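Local coordinates for xylose isomerase domain protein (Alicyclobacillus acidocaldarius subsp. acidocaldarius, PDB 3U0H) that probably acts as an isomerase, being a putative xylose isomerase-like protein with a TIM-barrel fold, at residues 35-38 and 39-43; 83-86 and 87-91; 160-163 and 164-168. One frame throughout, in Å; residues are numbered along the deposited sequence.

How the contacts relate
All three contacts belong to the helical layer of one closed eight-stranded parallel barrel, and they follow one another along the chain. Contact 1 opens helix 37-47 after strand 32-33; contact 2 joins helices 76-84 and 86-95, between strands 62-67 and 100-104; contact 3 is a stretch of helix 159-169, ahead of strand 174-179. Contacts 1 and 2 have centres about 14 Å apart and touch, Phe37 CZ lying 3.4 Å from Arg89 CG, so the start of helix 37-47 meets helix 86-95. Contact 3 lies about 31 Å from contact 1 and about 25 Å from contact 2, centre to centre, and faces a third subunit, whereas contact 2 reaches a second one through Arg91.

Contact 1: residues 35-38 and 39-43; sequences VPFH and WLEAE
Three backbone bonds start helix 37-47 just past barrel strand 32-33: Trp39 N to Pro36 O at 3.0 Å, Glu41 N to Phe37 O at 2.7 Å, and Ala42 N to His38 O. This is the first turn of a TIM-barrel helix, with Pro36 in the N-cap position. The pyrrolidine of Pro36 and the indole of Trp39 run side by side, pointing the same way. A CH-pi contact joins them: Pro36 CD sits over the face of the five-membered ring, 4.0 Å from its centroid and 12° off the normal, while Pro36 CG reaches Trp39 NE1 at 3.4 Å. Trp39 in turn meets the ring of Tyr21. Behind this pair Val35 serves two residues with a single methyl, since Val35 CG1 lies 3.7 Å from Trp39 CB and equally 3.7 Å from Leu40 CD2. Val35 and Leu40 continue onto Leu63 of strand 62-67, so the apolar side of the turn is seated against the barrel, and Val35 and Trp39 also pack on Leu18 of helix 18-27. On another side of the turn, the carboxylate of Glu41 touches the edges of two aromatic rings, one oxygen to each. Its CG stands opposite the backbone N (chi1 -166°), and the extended chain carries the carboxylate back toward the rings of Phe37 and His38. Glu41 OE2 comes to the edge of the phenyl ring, 3.3 Å from Phe37 CE2, with carboxylate and ring planes 68° apart; it also faces Arg89 NE in a long, weak ion pair. The other oxygen serves the imidazole, whose plane is turned much less from that of the carboxylate. There His38 ND1 gives Glu41 OE1 a weak, bent hydrogen bond of 3.3 Å at the ring edge.

Contact 2: residues 83-86 and 87-91; sequences LSLL and PDRAR
The guanidinium of Arg89 carries Leu85 on one face: Leu85 CB stands 3.8 Å above the guanidinium plane of Arg89, over its centre, and Leu85 CD1 comes to 3.4 Å from Arg89 NH1. The polar rim has other partners, Glu82 in a salt bridge with Arg89 NH2 and Glu41 in a long, weak ion pair with Arg89 NE. An extended run from CG to NE brings the flat group back along the helix to Leu85, passing that residue's carbonyl oxygen on the way. At the join of the two helices Pro87 has no N-H to offer Leu83 O, which instead accepts from Leu86 N at 3.1 Å. One residue on, a water bridges where the direct backbone bond would lie, donating to Ser84 O at 2.8 Å and accepting from Asp88 N at 3.0 Å. The helical backbone of Leu86 (psi -41°) presses Leu86 CB to 3.4 Å from Pro87 CD, the usual strain before a proline in a helix. Regular helix bonding resumes with Ala90 N to Leu86 O, a short and nearly straight bond of 2.6 Å. On the outer side Arg91 NH1 forms a salt bridge of 2.6 Å with the anti side of Asp88 OD1, about 30° out of the carboxylate plane; Arg91 NH2 pairs with Glu199 of the second subunit, tying this turn to the assembly. Leu83 and Leu86 lean on Val127, Pro87 on Glu130 and Ala90 on Leu131, so that the junction of helices 76-84 and 86-95 lies against helix 113-131, while Ala90 also touches Leu134 and Met136 ahead of strand 137-141.

Contact 3: residues 160-163 and 164-168; sequences ADLK and TFWEA
Asp161 O is gripped by two donors, Thr164 OG1 at 2.7 Å and Phe165 N at 3.1 Å, the latter in the plane of the carbonyl. With chi1 at 67°, Thr164 OG1 lies between its own backbone N and carbonyl carbon, the position from which it can reach back to the carbonyl three residues earlier. At the next residue, Leu162 O receives Trp166 N at 3.0 Å and also lies over a face of the Trp166 indole, 3.5 Å above its plane. Over the same indole face, Lys163 CA makes a CH-pi contact 4.2 Å from the centroid of the six-membered ring of Trp166, 26° off the normal. Lys163 CG stands over the rim of the ring, 3.6 Å from Trp166 CZ3, and the rest of the chain leads away. Leu162 CG lies 3.5 Å from Trp166 NE1, which gives a weak hydrogen bond to Gly175 O. The acidic side chains turn to the assembly: Asp161 pairs with Arg115 and Glu167 with Arg122, both of the third subunit. Leu162 and Trp166 lie on strand 174-179, and Phe165 meets helix 113-131 and, edge to face, Phe155. Helix 159-169 is thus an outer helix of the TIM barrel, with one side on the strand that follows it and another at a subunit interface.

Contact 1: residues 35-38 and 39-43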
loop_
_atom_site.group_PDB
_atom_site.type_symbol
_atom_site.label_atom_id
_atom_site.label_comp_id
_atom_site.label_asym_id
_atom_site.label_seq_id
_atom_site.Cartn_x
_atom_site.Cartn_y
_atom_site.Cartn_z
ATOM N N VAL A 35 -4.635 -32.391 -1.542
ATOM C CA VAL A 35 -3.384 -33.050 -1.876
ATOM C C VAL A 35 -2.280 -32.094 -1.459
ATOM O O VAL A 35 -2.279 -30.964 -1.887
ATOM C CB VAL A 35 -3.267 -33.315 -3.371
ATOM C CG1 VAL A 35 -1.918 -33.988 -3.692
ATOM C CG2 VAL A 35 -4.438 -34.189 -3.849
ATOM N N PRO A 36 -1.338 -32.547 -0.603
ATOM C CA PRO A 36 -0.179 -31.717 -0.312
ATOM C C PRO A 36 0.673 -31.383 -1.580
ATOM O O PRO A 36 0.796 -32.196 -2.530
ATOM C CB PRO A 36 0.616 -32.555 0.717
ATOM C CG PRO A 36 -0.284 -33.633 1.215
ATOM C CD PRO A 36 -1.429 -33.755 0.251
ATOM N N PHE A 37 1.263 -30.196 -1.602
ATOM C CA PHE A 37 1.930 -29.697 -2.809
ATOM C C PHE A 37 3.157 -30.555 -3.249
ATOM O O PHE A 37 3.408 -30.723 -4.472
ATOM C CB PHE A 37 2.363 -28.210 -2.637
ATOM C CG PHE A 37 3.101 -27.660 -3.861
ATOM C CD1 PHE A 37 2.408 -27.389 -5.027
ATOM C CD2 PHE A 37 4.477 -27.538 -3.867
ATOM C CE1 PHE A 37 3.051 -26.950 -6.141
ATOM C CE2 PHE A 37 5.144 -27.086 -4.999
ATOM C CZ PHE A 37 4.426 -26.781 -6.133
ATOM N N HIS A 38 3.936 -31.047 -2.276
ATOM C CA HIS A 38 5.055 -31.974 -2.561
ATOM C C HIS A 38 4.592 -33.128 -3.381
ATOM O O HIS A 38 5.356 -33.612 -4.239
ATOM C CB HIS A 38 5.728 -32.501 -1.285
ATOM C CG HIS A 38 6.798 -31.593 -0.730
ATOM N ND1 HIS A 38 7.350 -30.550 -1.449
ATOM C CD2 HIS A 38 7.467 -31.611 0.508
ATOM C CE1 HIS A 38 8.312 -29.944 -0.694
ATOM N NE2 HIS A 38 8.388 -30.603 0.501
ATOM N N TRP A 39 3.351 -33.573 -3.208
ATOM C CA TRP A 39 2.921 -34.688 -4.032
ATOM C C TRP A 39 2.794 -34.244 -5.448
ATOM O O TRP A 39 3.281 -34.894 -6.377
ATOM C CB TRP A 39 1.589 -35.201 -3.615
ATOM C CG TRP A 39 1.455 -35.813 -2.260
ATOM C CD1 TRP A 39 2.037 -35.406 -1.010
ATOM C CD2 TRP A 39 0.593 -36.965 -1.948
ATOM N NE1 TRP A 39 1.593 -36.210 0.015
ATOM C CE2 TRP A 39 0.707 -37.188 -0.496
ATOM C CE3 TRP A 39 -0.218 -37.788 -2.697
ATOM C CZ2 TRP A 39 0.005 -38.201 0.130
ATOM C CZ3 TRP A 39 -0.905 -38.825 -2.060
ATOM C CH2 TRP A 39 -0.802 -39.020 -0.685
ATOM N N LEU A 40 2.150 -33.099 -5.630
ATOM C CA LEU A 40 1.938 -32.574 -6.964
ATOM C C LEU A 40 3.268 -32.174 -7.642
ATOM O O LEU A 40 3.442 -32.371 -8.838
ATOM C CB LEU A 40 0.989 -31.376 -6.894
ATOM C CG LEU A 40 -0.396 -31.563 -6.264
ATOM C CD1 LEU A 40 -1.081 -30.222 -6.114
ATOM C CD2 LEU A 40 -1.223 -32.551 -7.081
ATOM N N GLU A 41 4.173 -31.577 -6.871
ATOM C CA GLU A 41 5.514 -31.192 -7.325
ATOM C C GLU A 41 6.365 -32.372 -7.804
ATOM O O GLU A 41 7.082 -32.247 -8.797
ATOM C CB GLU A 41 6.258 -30.540 -6.182
ATOM C CG GLU A 41 7.509 -29.816 -6.612
ATOM C CD GLU A 41 8.143 -29.069 -5.458
ATOM O OE1 GLU A 41 8.497 -29.691 -4.411
ATOM O OE2 GLU A 41 8.301 -27.840 -5.604
ATOM N N ALA A 42 6.305 -33.495 -7.071
ATOM C CA ALA A 42 7.000 -34.756 -7.431
ATOM C C ALA A 42 6.544 -35.219 -8.797
ATOM O O ALA A 42 7.357 -35.523 -9.649
ATOM C CB ALA A 42 6.723 -35.849 -6.396
ATOM N N GLU A 43 5.234 -35.201 -9.029
ATOM C CA GLU A 43 4.689 -35.477 -10.375
ATOM C C GLU A 43 5.065 -34.415 -11.430
ATOM O O GLU A 43 5.540 -34.759 -12.516
ATOM C CB GLU A 43 3.180 -35.598 -10.337
ATOM C CG GLU A 43 2.612 -36.221 -11.589
ATOM C CD GLU A 43 2.749 -37.747 -11.623
ATOM O OE1 GLU A 43 2.834 -38.402 -10.546
ATOM O OE2 GLU A 43 2.757 -38.277 -12.749
#

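Contact 2: residues 83-86 and 87-91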
loop_
_atom_site.group_PDB
_atom_site.type_symbol
_atom_site.label_atom_id
_atom_site.label_comp_id
_atom_site.label_asym_id
_atom_site.label_seq_id
_atom_site.Cartn_x
_atom_site.Cartn_y
_atom_site.Cartn_z
ATOM N N LEU A 83 9.886 -17.602 -1.301
ATOM C CA LEU A 83 8.808 -16.651 -1.577
ATOM C C LEU A 83 8.771 -16.275 -3.060
ATOM O O LEU A 83 7.707 -16.082 -3.656
ATOM C CB LEU A 83 8.941 -15.413 -0.697
ATOM C CG LEU A 83 7.873 -14.344 -0.884
ATOM C CD1 LEU A 83 6.547 -14.832 -0.319
ATOM C CD2 LEU A 83 8.355 -13.040 -0.214
ATOM N N SER A 84 9.924 -16.261 -3.684
ATOM C CA SER A 84 9.991 -15.964 -5.109
ATOM C C SER A 84 9.446 -17.031 -5.964
ATOM O O SER A 84 9.035 -16.791 -7.095
ATOM C CB SER A 84 11.424 -15.749 -5.526
ATOM O OG SER A 84 11.678 -14.382 -5.278
ATOM N N LEU A 85 9.497 -18.232 -5.446
ATOM C CA LEU A 85 9.018 -19.371 -6.143
ATOM C C LEU A 85 7.530 -19.573 -5.884
ATOM O O LEU A 85 6.921 -20.412 -6.551
ATOM C CB LEU A 85 9.833 -20.592 -5.708
ATOM C CG LEU A 85 11.330 -20.681 -6.033
ATOM C CD1 LEU A 85 12.006 -21.914 -5.376
ATOM C CD2 LEU A 85 11.568 -20.660 -7.567
ATOM N N LEU A 86 6.915 -18.824 -4.946
ATOM C CA LEU A 86 5.525 -19.127 -4.568
ATOM C C LEU A 86 4.478 -18.858 -5.660
ATOM O O LEU A 86 3.569 -19.657 -5.876
ATOM C CB LEU A 86 5.163 -18.407 -3.270
ATOM C CG LEU A 86 3.690 -18.281 -2.891
ATOM C CD1 LEU A 86 3.116 -19.685 -2.688
ATOM C CD2 LEU A 86 3.492 -17.404 -1.672
ATOM N N PRO A 87 4.618 -17.755 -6.384
ATOM C CA PRO A 87 3.633 -17.467 -7.446
ATOM C C PRO A 87 3.387 -18.560 -8.503
ATOM O O PRO A 87 2.212 -18.937 -8.773
ATOM C CB PRO A 87 4.195 -16.214 -8.062
ATOM C CG PRO A 87 4.814 -15.501 -6.903
ATOM C CD PRO A 87 5.501 -16.611 -6.134
ATOM N N ASP A 88 4.454 -19.092 -9.102
ATOM C CA ASP A 88 4.296 -20.203 -10.064
ATOM C C ASP A 88 3.712 -21.460 -9.440
ATOM O O ASP A 88 2.877 -22.112 -10.050
ATOM C CB ASP A 88 5.605 -20.504 -10.817
ATOM C CG ASP A 88 5.990 -19.373 -11.838
ATOM O OD1 ASP A 88 5.114 -18.513 -12.178
ATOM O OD2 ASP A 88 7.165 -19.349 -12.311
ATOM N N ARG A 89 4.111 -21.781 -8.219
ATOM C CA ARG A 89 3.488 -22.889 -7.477
ATOM C C ARG A 89 2.021 -22.561 -7.189
ATOM O O ARG A 89 1.138 -23.413 -7.378
ATOM C CB ARG A 89 4.220 -23.208 -6.167
ATOM C CG ARG A 89 5.647 -23.627 -6.383
ATOM C CD ARG A 89 6.431 -23.839 -5.077
ATOM N NE ARG A 89 7.770 -24.260 -5.410
ATOM C CZ ARG A 89 8.856 -24.131 -4.654
ATOM N NH1 ARG A 89 9.996 -24.593 -5.120
ATOM N NH2 ARG A 89 8.827 -23.563 -3.455
ATOM N N ALA A 90 1.740 -21.336 -6.785
ATOM C CA ALA A 90 0.322 -21.001 -6.625
ATOM C C ALA A 90 -0.461 -21.029 -7.955
ATOM O O ALA A 90 -1.639 -21.417 -7.951
ATOM C CB ALA A 90 0.121 -19.701 -5.904
ATOM N N ARG A 91 0.141 -20.628 -9.085
ATOM C CA ARG A 91 -0.636 -20.598 -10.327
ATOM C C ARG A 91 -0.964 -22.043 -10.761
ATOM O O ARG A 91 -2.042 -22.312 -11.245
ATOM C CB ARG A 91 0.124 -19.926 -11.453
ATOM C CG ARG A 91 0.393 -18.428 -11.349
ATOM C CD ARG A 91 1.331 -17.917 -12.463
ATOM N NE ARG A 91 1.484 -16.479 -12.335
ATOM C CZ ARG A 91 2.536 -15.842 -11.835
ATOM N NH1 ARG A 91 3.653 -16.471 -11.481
ATOM N NH2 ARG A 91 2.505 -14.537 -11.727
HETATM O O HOH W 1 7.273 -18.057 -8.838
#

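Contact 3: residues 160-163 and 164-168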
loop_
_atom_site.group_PDB
_atom_site.type_symbol
_atom_site.label_atom_id
_atom_site.label_comp_id
_atom_site.label_asym_id
_atom_site.label_seq_id
_atom_site.Cartn_x
_atom_site.Cartn_y
_atom_site.Cartn_z
ATOM N N ALA A 160 -10.287 -15.611 18.284
ATOM C CA ALA A 160 -10.160 -14.214 18.840
ATOM C C ALA A 160 -8.701 -13.754 18.783
ATOM O O ALA A 160 -8.394 -12.654 18.362
ATOM C CB ALA A 160 -10.721 -14.087 20.299
ATOM N N ASP A 161 -7.793 -14.626 19.182
ATOM C CA ASP A 161 -6.357 -14.332 19.062
ATOM C C ASP A 161 -5.961 -14.082 17.597
ATOM O O ASP A 161 -5.266 -13.103 17.283
ATOM C CB ASP A 161 -5.494 -15.490 19.571
ATOM C CG ASP A 161 -5.537 -15.676 21.080
ATOM O OD1 ASP A 161 -6.189 -14.891 21.781
ATOM O OD2 ASP A 161 -4.931 -16.682 21.531
ATOM N N LEU A 162 -6.361 -15.010 16.728
ATOM C CA LEU A 162 -6.054 -14.888 15.316
ATOM C C LEU A 162 -6.536 -13.558 14.735
ATOM O O LEU A 162 -5.828 -12.964 13.907
ATOM C CB LEU A 162 -6.651 -16.034 14.505
ATOM C CG LEU A 162 -6.377 -15.996 12.974
ATOM C CD1 LEU A 162 -4.895 -15.946 12.659
ATOM C CD2 LEU A 162 -7.031 -17.210 12.257
ATOM N N LYS A 163 -7.733 -13.108 15.133
ATOM C CA LYS A 163 -8.236 -11.845 14.621
ATOM C C LYS A 163 -7.377 -10.657 15.031
ATOM O O LYS A 163 -7.249 -9.715 14.243
ATOM C CB LYS A 163 -9.614 -11.563 15.122
ATOM C CG LYS A 163 -10.732 -12.308 14.453
ATOM C CD LYS A 163 -11.999 -11.980 15.263
ATOM C CE LYS A 163 -13.274 -12.067 14.456
ATOM N NZ LYS A 163 -14.494 -12.013 15.332
ATOM N N THR A 164 -6.799 -10.658 16.231
ATOM C CA THR A 164 -5.875 -9.558 16.567
ATOM C C THR A 164 -4.616 -9.703 15.701
ATOM O O THR A 164 -4.039 -8.716 15.261
ATOM C CB THR A 164 -5.506 -9.506 18.040
ATOM O OG1 THR A 164 -4.725 -10.686 18.355
ATOM C CG2 THR A 164 -6.806 -9.471 18.921
ATOM N N PHE A 165 -4.237 -10.918 15.356
ATOM C CA PHE A 165 -2.969 -11.130 14.610
ATOM C C PHE A 165 -3.104 -10.641 13.172
ATOM O O PHE A 165 -2.151 -10.070 12.648
ATOM C CB PHE A 165 -2.519 -12.576 14.718
ATOM C CG PHE A 165 -1.182 -12.879 14.072
ATOM C CD1 PHE A 165 -0.052 -12.133 14.370
ATOM C CD2 PHE A 165 -1.053 -13.950 13.216
ATOM C CE1 PHE A 165 1.156 -12.425 13.799
ATOM C CE2 PHE A 165 0.171 -14.222 12.621
ATOM C CZ PHE A 165 1.276 -13.462 12.922
ATOM N N TRP A 166 -4.306 -10.757 12.580
ATOM C CA TRP A 166 -4.634 -10.056 11.324
ATOM C C TRP A 166 -4.240 -8.605 11.275
ATOM O O TRP A 166 -3.850 -8.097 10.272
ATOM C CB TRP A 166 -6.129 -10.166 10.973
ATOM C CG TRP A 166 -6.607 -11.582 10.738
ATOM C CD1 TRP A 166 -5.835 -12.702 10.417
ATOM C CD2 TRP A 166 -7.988 -12.046 10.715
ATOM N NE1 TRP A 166 -6.612 -13.797 10.233
ATOM C CE2 TRP A 166 -7.926 -13.485 10.475
ATOM C CE3 TRP A 166 -9.222 -11.449 10.972
ATOM C CZ2 TRP A 166 -9.071 -14.276 10.413
ATOM C CZ3 TRP A 166 -10.369 -12.260 10.911
ATOM C CH2 TRP A 166 -10.291 -13.646 10.623
ATOM N N GLU A 167 -4.352 -7.899 12.351
ATOM C CA GLU A 167 -3.981 -6.487 12.363
ATOM C C GLU A 167 -2.470 -6.326 12.204
ATOM O O GLU A 167 -2.021 -5.424 11.575
ATOM C CB GLU A 167 -4.407 -5.863 13.700
ATOM C CG GLU A 167 -5.916 -5.871 13.990
ATOM C CD GLU A 167 -6.287 -5.240 15.358
ATOM O OE1 GLU A 167 -5.606 -4.277 15.823
ATOM O OE2 GLU A 167 -7.280 -5.724 15.975
ATOM N N ALA A 168 -1.687 -7.228 12.795
ATOM C CA ALA A 168 -0.210 -7.125 12.713
ATOM C C ALA A 168 0.194 -7.297 11.252
ATOM O O ALA A 168 1.001 -6.544 10.716
ATOM C CB ALA A 168 0.460 -8.184 13.615
#